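Beta-galactosidase (PDB 6Y2K) hydrolyses terminal beta-D-galactose residues from beta-galactosides and is a cold-active, hexameric glycoside hydrolase of family GH42. Local coordinates at residues D331-F342 against A378-V389. Numbering follows the deposited sequence. Where two conformers were deposited one is given.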
loop_
_atom_site.group_PDB
_atom_site.type_symbol
_atom_site.label_atom_id
_atom_site.label_comp_id
_atom_site.label_asym_id
_atom_site.label_seq_id
_atom_site.Cartn_x
_atom_site.Cartn_y
_atom_site.Cartn_z
ATOM N N ASP A 331 8.564 -32.263 4.794
ATOM C CA ASP A 331 8.452 -33.705 4.973
ATOM C C ASP A 331 7.879 -34.294 3.679
ATOM O O ASP A 331 6.896 -33.784 3.142
ATOM C CB ASP A 331 7.592 -34.050 6.201
ATOM C CG ASP A 331 8.323 -33.793 7.543
ATOM O OD1 ASP A 331 9.587 -33.717 7.597
ATOM O OD2 ASP A 331 7.619 -33.699 8.575
ATOM N N GLY A 332 8.551 -35.321 3.157
ATOM C CA GLY A 332 8.219 -35.930 1.861
ATOM C C GLY A 332 8.931 -35.354 0.632
ATOM O O GLY A 332 8.843 -35.935 -0.464
ATOM N N ALA A 333 9.650 -34.239 0.793
ATOM C CA ALA A 333 10.311 -33.590 -0.349
ATOM C C ALA A 333 11.404 -34.440 -1.004
ATOM O O ALA A 333 11.560 -34.390 -2.215
ATOM C CB ALA A 333 10.858 -32.216 0.027
ATOM N N VAL A 334 12.148 -35.224 -0.222
ATOM C CA VAL A 334 13.208 -36.059 -0.805
ATOM C C VAL A 334 12.575 -37.160 -1.681
ATOM O O VAL A 334 13.061 -37.448 -2.776
ATOM C CB VAL A 334 14.154 -36.653 0.266
ATOM C CG1 VAL A 334 15.175 -37.593 -0.378
ATOM C CG2 VAL A 334 14.850 -35.526 1.047
ATOM N N ARG A 335 11.491 -37.765 -1.188
ATOM C CA ARG A 335 10.685 -38.698 -1.994
ATOM C C ARG A 335 10.170 -38.023 -3.266
ATOM O O ARG A 335 10.254 -38.598 -4.351
ATOM C CB ARG A 335 9.518 -39.244 -1.171
ATOM C CG ARG A 335 8.413 -39.915 -1.974
ATOM C CD ARG A 335 7.487 -40.687 -1.050
ATOM N NE ARG A 335 6.400 -41.318 -1.794
ATOM C CZ ARG A 335 5.229 -40.751 -2.081
ATOM N NH1 ARG A 335 4.948 -39.499 -1.726
ATOM N NH2 ARG A 335 4.326 -41.450 -2.760
ATOM N N LEU A 336 9.644 -36.808 -3.106
ATOM C CA LEU A 336 9.115 -36.019 -4.218
ATOM C C LEU A 336 10.166 -35.861 -5.314
ATOM O O LEU A 336 9.898 -36.150 -6.477
ATOM C CB LEU A 336 8.641 -34.639 -3.722
ATOM C CG LEU A 336 7.714 -33.768 -4.576
ATOM C CD1 LEU A 336 7.480 -32.462 -3.839
ATOM C CD2 LEU A 336 8.231 -33.465 -5.971
ATOM N N TRP A 337 11.357 -35.398 -4.927
ATOM C CA TRP A 337 12.430 -35.129 -5.891
ATOM C C TRP A 337 12.927 -36.395 -6.569
ATOM O O TRP A 337 13.304 -36.366 -7.742
ATOM C CB TRP A 337 13.618 -34.409 -5.218
ATOM C CG TRP A 337 13.286 -33.085 -4.582
ATOM C CD1 TRP A 337 12.407 -32.147 -5.046
ATOM C CD2 TRP A 337 13.864 -32.541 -3.390
ATOM N NE1 TRP A 337 12.385 -31.057 -4.205
ATOM C CE2 TRP A 337 13.268 -31.273 -3.179
ATOM C CE3 TRP A 337 14.820 -33.009 -2.465
ATOM C CZ2 TRP A 337 13.600 -30.457 -2.085
ATOM C CZ3 TRP A 337 15.148 -32.200 -1.378
ATOM C CH2 TRP A 337 14.540 -30.930 -1.202
ATOM N N THR A 338 12.932 -37.500 -5.824
ATOM C CA THR A 338 13.379 -38.792 -6.349
ATOM C C THR A 338 12.427 -39.300 -7.429
ATOM O O THR A 338 12.872 -39.617 -8.539
ATOM C CB THR A 338 13.554 -39.828 -5.217
ATOM O OG1 THR A 338 14.414 -39.295 -4.204
ATOM C CG2 THR A 338 14.166 -41.137 -5.736
ATOM N N TRP A 339 11.127 -39.374 -7.118
ATOM C CA TRP A 339 10.123 -39.758 -8.127
ATOM C C TRP A 339 10.111 -38.809 -9.307
ATOM O O TRP A 339 9.930 -39.238 -10.441
ATOM C CB TRP A 339 8.715 -39.861 -7.539
ATOM C CG TRP A 339 8.456 -41.189 -6.933
ATOM C CD1 TRP A 339 8.238 -41.464 -5.624
ATOM C CD2 TRP A 339 8.430 -42.438 -7.622
ATOM N NE1 TRP A 339 8.054 -42.818 -5.446
ATOM C CE2 TRP A 339 8.176 -43.440 -6.661
ATOM C CE3 TRP A 339 8.591 -42.810 -8.959
ATOM C CZ2 TRP A 339 8.076 -44.790 -6.999
ATOM C CZ3 TRP A 339 8.497 -44.164 -9.296
ATOM C CH2 TRP A 339 8.230 -45.131 -8.320
ATOM N N GLU A 340 10.303 -37.520 -9.031
ATOM C CA GLU A 340 10.411 -36.511 -10.084
ATOM C C GLU A 340 11.476 -36.936 -11.087
ATOM O O GLU A 340 11.193 -37.040 -12.287
ATOM C CB GLU A 340 10.731 -35.137 -9.461
ATOM C CG GLU A 340 10.993 -33.987 -10.415
ATOM C CD GLU A 340 11.787 -32.888 -9.723
ATOM O OE1 GLU A 340 13.032 -32.952 -9.784
ATOM O OE2 GLU A 340 11.173 -31.993 -9.093
ATOM N N ALA A 341 12.687 -37.207 -10.599
ATOM C CA ALA A 341 13.788 -37.626 -11.487
ATOM C C ALA A 341 13.430 -38.891 -12.283
ATOM O O ALA A 341 13.663 -38.948 -13.501
ATOM C CB ALA A 341 15.073 -37.826 -10.707
ATOM N N PHE A 342 12.827 -39.875 -11.614
ATOM C CA PHE A 342 12.381 -41.115 -12.298
ATOM C C PHE A 342 11.359 -40.843 -13.404
ATOM O O PHE A 342 11.438 -41.456 -14.468
ATOM C CB PHE A 342 11.790 -42.127 -11.313
ATOM C CG PHE A 342 12.788 -42.721 -10.334
ATOM C CD1 PHE A 342 14.157 -42.792 -10.611
ATOM C CD2 PHE A 342 12.331 -43.256 -9.144
ATOM C CE1 PHE A 342 15.039 -43.346 -9.691
ATOM C CE2 PHE A 342 13.204 -43.837 -8.236
ATOM C CZ PHE A 342 14.560 -43.876 -8.505
ATOM N N ALA A 378 16.087 -38.174 5.266
ATOM C CA ALA A 378 16.211 -38.780 3.931
ATOM C C ALA A 378 16.319 -40.307 3.929
ATOM O O ALA A 378 15.950 -40.943 2.939
ATOM C CB ALA A 378 17.383 -38.188 3.166
ATOM N N ALA A 379 16.817 -40.891 5.018
ATOM C CA ALA A 379 16.972 -42.344 5.086
ATOM C C ALA A 379 15.617 -43.050 5.008
ATOM O O ALA A 379 15.455 -44.017 4.260
ATOM C CB ALA A 379 17.729 -42.747 6.342
ATOM N N LYS A 380 14.633 -42.525 5.734
ATOM C CA LYS A 380 13.281 -43.084 5.734
ATOM C C LYS A 380 12.565 -42.842 4.398
ATOM O O LYS A 380 11.880 -43.738 3.897
ATOM C CB LYS A 380 12.451 -42.505 6.879
ATOM C CG LYS A 380 12.951 -42.883 8.277
ATOM C CD LYS A 380 13.991 -41.900 8.830
ATOM C CE LYS A 380 14.176 -42.068 10.338
ATOM N NZ LYS A 380 14.789 -43.369 10.719
ATOM N N GLU A 381 12.740 -41.649 3.820
ATOM C CA GLU A 381 12.111 -41.319 2.528
ATOM C C GLU A 381 12.683 -42.154 1.377
ATOM O O GLU A 381 11.929 -42.616 0.513
ATOM C CB GLU A 381 12.205 -39.809 2.226
ATOM C CG GLU A 381 11.468 -38.955 3.260
ATOM C CD GLU A 381 11.236 -37.495 2.863
ATOM O OE1 GLU A 381 11.176 -37.181 1.661
ATOM O OE2 GLU A 381 11.085 -36.650 3.779
ATOM N N ALA A 382 14.006 -42.342 1.373
ATOM C CA ALA A 382 14.678 -43.209 0.400
ATOM C C ALA A 382 14.183 -44.657 0.494
ATOM O O ALA A 382 13.893 -45.286 -0.528
ATOM C CB ALA A 382 16.190 -43.161 0.588
ATOM N N THR A 383 14.103 -45.168 1.725
ATOM C CA THR A 383 13.576 -46.511 1.996
ATOM C C THR A 383 12.174 -46.688 1.398
ATOM O O THR A 383 11.902 -47.685 0.733
ATOM C CB THR A 383 13.580 -46.810 3.516
ATOM O OG1 THR A 383 14.926 -46.737 4.009
ATOM C CG2 THR A 383 13.013 -48.200 3.818
ATOM N N LEU A 384 11.314 -45.688 1.602
ATOM C CA LEU A 384 9.946 -45.696 1.073
ATOM C C LEU A 384 9.917 -45.732 -0.453
ATOM O O LEU A 384 9.160 -46.518 -1.037
ATOM C CB LEU A 384 9.173 -44.468 1.567
ATOM C CG LEU A 384 7.652 -44.499 1.787
ATOM C CD1 LEU A 384 7.054 -43.114 1.558
ATOM C CD2 LEU A 384 6.897 -45.539 0.984
ATOM N N VAL A 385 10.733 -44.890 -1.100
ATOM C CA VAL A 385 10.806 -44.884 -2.571
ATOM C C VAL A 385 11.205 -46.282 -3.096
ATOM O O VAL A 385 10.585 -46.785 -4.036
ATOM C CB VAL A 385 11.751 -43.781 -3.127
ATOM C CG1 VAL A 385 11.965 -43.932 -4.629
ATOM C CG2 VAL A 385 11.194 -42.387 -2.841
ATOM N N ALA A 386 12.210 -46.911 -2.479
ATOM C CA ALA A 386 12.667 -48.241 -2.914
ATOM C C ALA A 386 11.530 -49.274 -2.868
ATOM O O ALA A 386 11.367 -50.063 -3.802
ATOM C CB ALA A 386 13.847 -48.708 -2.064
ATOM N N GLN A 387 10.746 -49.238 -1.790
ATOM C CA GLN A 387 9.548 -50.084 -1.651
ATOM C C GLN A 387 8.522 -49.738 -2.730
ATOM O O GLN A 387 7.967 -50.634 -3.368
ATOM C CB GLN A 387 8.923 -49.934 -0.260
ATOM C CG GLN A 387 9.802 -50.474 0.864
ATOM C CD GLN A 387 9.461 -49.942 2.258
ATOM O OE1 GLN A 387 8.718 -48.960 2.420
ATOM N NE2 GLN A 387 10.025 -50.591 3.284
ATOM N N GLU A 388 8.294 -48.442 -2.953
ATOM C CA GLU A 388 7.323 -48.004 -3.955
ATOM C C GLU A 388 7.700 -48.370 -5.386
ATOM O O GLU A 388 6.796 -48.656 -6.181
ATOM C CB GLU A 388 7.025 -46.503 -3.851
ATOM C CG GLU A 388 6.209 -46.125 -2.618
ATOM C CD GLU A 388 6.010 -44.622 -2.468
ATOM O OE1 GLU A 388 6.867 -43.827 -2.934
ATOM O OE2 GLU A 388 4.977 -44.231 -1.890
ATOM N N VAL A 389 8.993 -48.389 -5.735
ATOM C CA VAL A 389 9.344 -48.802 -7.111
ATOM C C VAL A 389 9.087 -50.311 -7.312
ATOM O O VAL A 389 8.704 -50.713 -8.400
ATOM C CB VAL A 389 10.744 -48.353 -7.665
ATOM C CG1 VAL A 389 11.286 -47.077 -7.018
ATOM C CG2 VAL A 389 11.765 -49.475 -7.681
#
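R335 runs as an extended chain across helix 378-389 to the carboxylate of E388. Its CB lies 3.9 Å from both V385 CG2 and E381 OE1, and CG packs on the same V385 methyl. CD touches L384 CD1 at 3.6 Å. With CG anti to the backbone N (chi1 164°) and the chain straight as far as NE, the guanidinium arrives side-on at the E388 carboxylate. R335 NE gives E388 OE1 a nearly straight bond of 2.8 Å on its syn side, and NH2 gives E388 OE2 a more bent one of 3.0 Å. The two planes are turned 55° apart. R335 NH1 pairs with D649, from the C-terminal antiparallel sheet. E388 OE1 also takes the indole N-H of W339, NE1 at 3.0 Å, on its anti side but tilted from the carboxylate plane; together the three bonds probably limit the turning of the carboxylate. With an alanine at R335, the E388 carboxylate would probably lose its charged mate and keep, across this contact, only the W339 indole bond. Both helices belong to the TIM-barrel domain, one on each side in sequence of its eighth strand, 348-352; they cross at -41° with axes 8.6 Å apart. R335 and V385 interlock as knobs into holes, V385 sitting among R335, T338, W339 and F342. Its CG1 lies over one face of the W339 ring near the rim, touches T338 CG2, and meets the F342 ring at its edge. E381 extends its carboxylate to backbone amides at the N-terminal end of helix 333-342: OE2 accepts from the N of the N-cap residue G332 at 2.9 Å, from above the carboxylate plane, whereas OE1 accepts from R335 N nearly end-on and from V334 N weakly.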